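Local atomic coordinates of Roadblock/LAMTOR2 domain-containing protein (Streptomyces avermitilis, PDB entry 3LEQ), a protein that is of unknown function but carries a Roadblock/LC7 domain, a fold that in related proteins often serves dimerisation and the regulation of small GTPases. Residues 8-19 and 104-112. Sequence-based numbering, arbitrary orientation.
Sequences LLTGLVDRVAEV and VVAYQMNML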
loop_
_atom_site.group_PDB
_atom_site.type_symbol
_atom_site.label_atom_id
_atom_site.label_comp_id
_atom_site.label_asym_id
_atom_site.label_seq_id
_atom_site.Cartn_x
_atom_site.Cartn_y
_atom_site.Cartn_z
ATOM N N LEU A 8 -2.041 0.496 -12.083
ATOM C CA LEU A 8 -1.221 1.475 -11.365
ATOM C C LEU A 8 -0.468 0.882 -10.169
ATOM O O LEU A 8 0.738 1.133 -10.004
ATOM C CB LEU A 8 -2.052 2.689 -10.921
ATOM C CG LEU A 8 -2.315 3.781 -11.958
ATOM C CD1 LEU A 8 -3.096 4.903 -11.314
ATOM C CD2 LEU A 8 -1.003 4.318 -12.580
ATOM N N LEU A 9 -1.190 0.114 -9.339
ATOM C CA LEU A 9 -0.608 -0.538 -8.165
ATOM C C LEU A 9 0.417 -1.583 -8.580
ATOM O O LEU A 9 1.485 -1.682 -7.982
ATOM C CB LEU A 9 -1.696 -1.190 -7.305
ATOM C CG LEU A 9 -2.700 -0.278 -6.599
ATOM C CD1 LEU A 9 -3.727 -1.118 -5.872
ATOM C CD2 LEU A 9 -1.991 0.639 -5.616
ATOM N N THR A 10 0.086 -2.375 -9.605
ATOM C CA THR A 10 1.006 -3.407 -10.100
ATOM C C THR A 10 2.254 -2.724 -10.676
ATOM O O THR A 10 3.376 -3.196 -10.490
ATOM C CB THR A 10 0.318 -4.332 -11.134
ATOM O OG1 THR A 10 -0.919 -4.790 -10.590
ATOM C CG2 THR A 10 1.204 -5.557 -11.497
ATOM N N GLY A 11 2.035 -1.587 -11.331
ATOM C CA GLY A 11 3.100 -0.769 -11.913
ATOM C C GLY A 11 4.054 -0.240 -10.860
ATOM O O GLY A 11 5.271 -0.310 -11.035
ATOM N N LEU A 12 3.506 0.271 -9.756
ATOM C CA LEU A 12 4.335 0.689 -8.617
ATOM C C LEU A 12 5.225 -0.466 -8.135
ATOM O O LEU A 12 6.425 -0.294 -7.945
ATOM C CB LEU A 12 3.461 1.178 -7.462
ATOM C CG LEU A 12 4.179 1.504 -6.153
ATOM C CD1 LEU A 12 4.943 2.817 -6.289
ATOM C CD2 LEU A 12 3.195 1.565 -4.979
ATOM N N VAL A 13 4.622 -1.633 -7.929
ATOM C CA VAL A 13 5.364 -2.798 -7.417
ATOM C C VAL A 13 6.459 -3.232 -8.407
ATOM O O VAL A 13 7.585 -3.574 -8.001
ATOM C CB VAL A 13 4.415 -3.987 -7.117
ATOM C CG1 VAL A 13 5.206 -5.292 -6.897
ATOM C CG2 VAL A 13 3.525 -3.681 -5.935
ATOM N N ASP A 14 6.130 -3.202 -9.698
ATOM C CA ASP A 14 7.064 -3.615 -10.753
ATOM C C ASP A 14 8.260 -2.676 -10.909
ATOM O O ASP A 14 9.392 -3.134 -11.030
ATOM C CB ASP A 14 6.332 -3.809 -12.095
ATOM C CG ASP A 14 5.722 -5.216 -12.238
ATOM O OD1 ASP A 14 5.576 -5.920 -11.206
ATOM O OD2 ASP A 14 5.387 -5.622 -13.380
ATOM N N ARG A 15 8.007 -1.372 -10.900
ATOM C CA ARG A 15 9.065 -0.378 -11.122
ATOM C C ARG A 15 9.934 -0.166 -9.886
ATOM O O ARG A 15 11.131 0.112 -10.017
ATOM C CB ARG A 15 8.469 0.974 -11.523
ATOM C CG ARG A 15 7.692 0.978 -12.827
ATOM C CD ARG A 15 6.997 2.332 -13.034
ATOM N NE ARG A 15 5.994 2.639 -12.008
ATOM C CZ ARG A 15 6.169 3.459 -10.963
ATOM N NH1 ARG A 15 7.317 4.097 -10.757
ATOM N NH2 ARG A 15 5.178 3.653 -10.115
ATOM N N VAL A 16 9.337 -0.279 -8.698
ATOM C CA VAL A 16 10.041 0.084 -7.465
ATOM C C VAL A 16 10.594 -1.135 -6.700
ATOM O O VAL A 16 9.855 -1.851 -6.022
ATOM C CB VAL A 16 9.182 0.994 -6.558
ATOM C CG1 VAL A 16 10.005 1.513 -5.366
ATOM C CG2 VAL A 16 8.619 2.156 -7.358
ATOM N N ALA A 17 11.902 -1.357 -6.829
ATOM C CA ALA A 17 12.588 -2.474 -6.164
ATOM C C ALA A 17 12.234 -2.561 -4.669
ATOM O O ALA A 17 12.107 -3.661 -4.111
ATOM C CB ALA A 17 14.106 -2.366 -6.357
ATOM N N GLU A 18 12.046 -1.394 -4.043
ATOM C CA GLU A 18 11.778 -1.300 -2.614
ATOM C C GLU A 18 10.378 -1.771 -2.228
ATOM O O GLU A 18 10.144 -2.103 -1.075
ATOM C CB GLU A 18 11.956 0.143 -2.120
ATOM C CG GLU A 18 13.394 0.601 -1.960
ATOM C CD GLU A 18 13.992 1.166 -3.236
ATOM O OE1 GLU A 18 15.092 1.731 -3.153
ATOM O OE2 GLU A 18 13.377 1.041 -4.318
ATOM N N VAL A 19 9.451 -1.786 -3.180
ATOM C CA VAL A 19 8.042 -2.055 -2.866
ATOM C C VAL A 19 7.729 -3.499 -3.250
ATOM O O VAL A 19 7.975 -3.901 -4.371
ATOM C CB VAL A 19 7.101 -1.086 -3.609
ATOM C CG1 VAL A 19 5.648 -1.486 -3.410
ATOM C CG2 VAL A 19 7.312 0.339 -3.134
ATOM N N VAL A 104 12.365 7.363 -0.587
ATOM C CA VAL A 104 12.085 6.955 -1.958
ATOM C C VAL A 104 10.665 6.385 -2.051
ATOM O O VAL A 104 9.872 6.788 -2.900
ATOM C CB VAL A 104 13.145 5.965 -2.486
ATOM C CG1 VAL A 104 12.695 5.334 -3.792
ATOM C CG2 VAL A 104 14.486 6.674 -2.664
ATOM N N VAL A 105 10.345 5.454 -1.161
ATOM C CA VAL A 105 9.031 4.835 -1.182
ATOM C C VAL A 105 7.939 5.889 -0.966
ATOM O O VAL A 105 6.955 5.903 -1.702
ATOM C CB VAL A 105 8.913 3.719 -0.139
ATOM C CG1 VAL A 105 7.502 3.165 -0.144
ATOM C CG2 VAL A 105 9.901 2.592 -0.456
ATOM N N ALA A 106 8.099 6.770 0.018
ATOM C CA ALA A 106 7.075 7.790 0.252
ATOM C C ALA A 106 6.872 8.691 -0.968
ATOM O O ALA A 106 5.742 9.041 -1.283
ATOM C CB ALA A 106 7.369 8.601 1.492
ATOM N N TYR A 107 7.957 9.065 -1.642
ATOM C CA TYR A 107 7.869 9.855 -2.869
ATOM C C TYR A 107 7.100 9.091 -3.945
ATOM O O TYR A 107 6.186 9.618 -4.566
ATOM C CB TYR A 107 9.290 10.220 -3.382
ATOM C CG TYR A 107 9.268 10.777 -4.791
ATOM C CD1 TYR A 107 8.958 12.116 -5.026
ATOM C CD2 TYR A 107 9.510 9.947 -5.894
ATOM C CE1 TYR A 107 8.919 12.621 -6.331
ATOM C CE2 TYR A 107 9.458 10.440 -7.201
ATOM C CZ TYR A 107 9.169 11.774 -7.407
ATOM O OH TYR A 107 9.128 12.247 -8.704
ATOM N N GLN A 108 7.451 7.834 -4.155
ATOM C CA GLN A 108 6.734 7.003 -5.145
ATOM C C GLN A 108 5.228 6.868 -4.850
ATOM O O GLN A 108 4.387 6.946 -5.776
ATOM C CB GLN A 108 7.375 5.607 -5.263
ATOM C CG GLN A 108 8.753 5.622 -5.918
ATOM C CD GLN A 108 8.701 5.908 -7.405
ATOM O OE1 GLN A 108 7.643 5.849 -8.037
ATOM N NE2 GLN A 108 9.859 6.201 -7.980
HETATM N N MSE A 109 4.889 6.645 -3.572
HETATM C CA MSE A 109 3.487 6.560 -3.161
HETATM C C MSE A 109 2.769 7.890 -3.389
HETATM O O MSE A 109 1.651 7.913 -3.870
HETATM C CB MSE A 109 3.385 6.156 -1.694
HETATM C CG MSE A 109 3.955 4.785 -1.416
HETATM SE SE MSE A 109 3.949 4.363 0.480
HETATM C CE MSE A 109 2.036 4.252 0.839
ATOM N N ASN A 110 3.429 8.992 -3.045
ATOM C CA ASN A 110 2.847 10.330 -3.226
ATOM C C ASN A 110 2.582 10.615 -4.721
ATOM O O ASN A 110 1.543 11.163 -5.075
ATOM C CB ASN A 110 3.758 11.412 -2.612
ATOM C CG ASN A 110 3.676 11.476 -1.073
ATOM O OD1 ASN A 110 2.716 11.008 -0.459
ATOM N ND2 ASN A 110 4.700 12.067 -0.451
HETATM N N MSE A 111 3.505 10.192 -5.585
HETATM C CA MSE A 111 3.326 10.335 -7.043
HETATM C C MSE A 111 2.177 9.467 -7.538
HETATM O O MSE A 111 1.416 9.883 -8.405
HETATM C CB MSE A 111 4.615 9.996 -7.801
HETATM C CG MSE A 111 5.790 10.962 -7.538
HETATM SE SE MSE A 111 5.349 12.866 -7.887
HETATM C CE MSE A 111 5.106 13.459 -6.023
ATOM N N LEU A 112 2.042 8.267 -6.981
ATOM C CA LEU A 112 0.938 7.364 -7.336
ATOM C C LEU A 112 -0.426 7.981 -6.981
ATOM O O LEU A 112 -1.353 7.962 -7.786
ATOM C CB LEU A 112 1.110 6.004 -6.647
ATOM C CG LEU A 112 0.021 4.953 -6.910
ATOM C CD1 LEU A 112 -0.143 4.699 -8.397
ATOM C CD2 LEU A 112 0.278 3.656 -6.154
HETATM O O HOH W 1 4.694 6.360 -8.416
#
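By CA positions, L8, L12 and E18 lie nearest L112, Q108 and V105 respectively as helix 8-15, with the turn after it, runs almost antiparallel to helix 104-112, at 156° and with 11.1 Å between axes. L112 contributes the most buried surface. A chi1 of 179° turns its CG away from the backbone N and, in the conformer described, sets CD1 3.7 Å from L8 CB, while CD2 meets L9 CD2 and L12 CD2, each at 3.8 Å. L12 CD1 packs on Q108 CB. Beyond the helix end, V16 CG2 lies against the Q108 amide carbon CD, and E18 CB touches V105 CG2 at 3.6 Å. Over this apolar layer, R15 NH1 gives a long, nearly straight hydrogen bond to Q108 OE1 (3.3 Å, 173°); OE1 lies in the guanidinium plane, but NH1 stands above the amide plane. One water accepts from R15 NH2 and donates to both OE1 and O of Q108. An alanine in place of Q108 would probably leave R15 NH1 without this acceptor and V16 CG2 without this neighbour. L9 rests on L92, L12 on V94, and V105 and M109 on I82: both helices pack on the antiparallel Roadblock/LC7 sheet, joined mainly by aliphatic contacts, with a probably weaker, water-bridged polar link above.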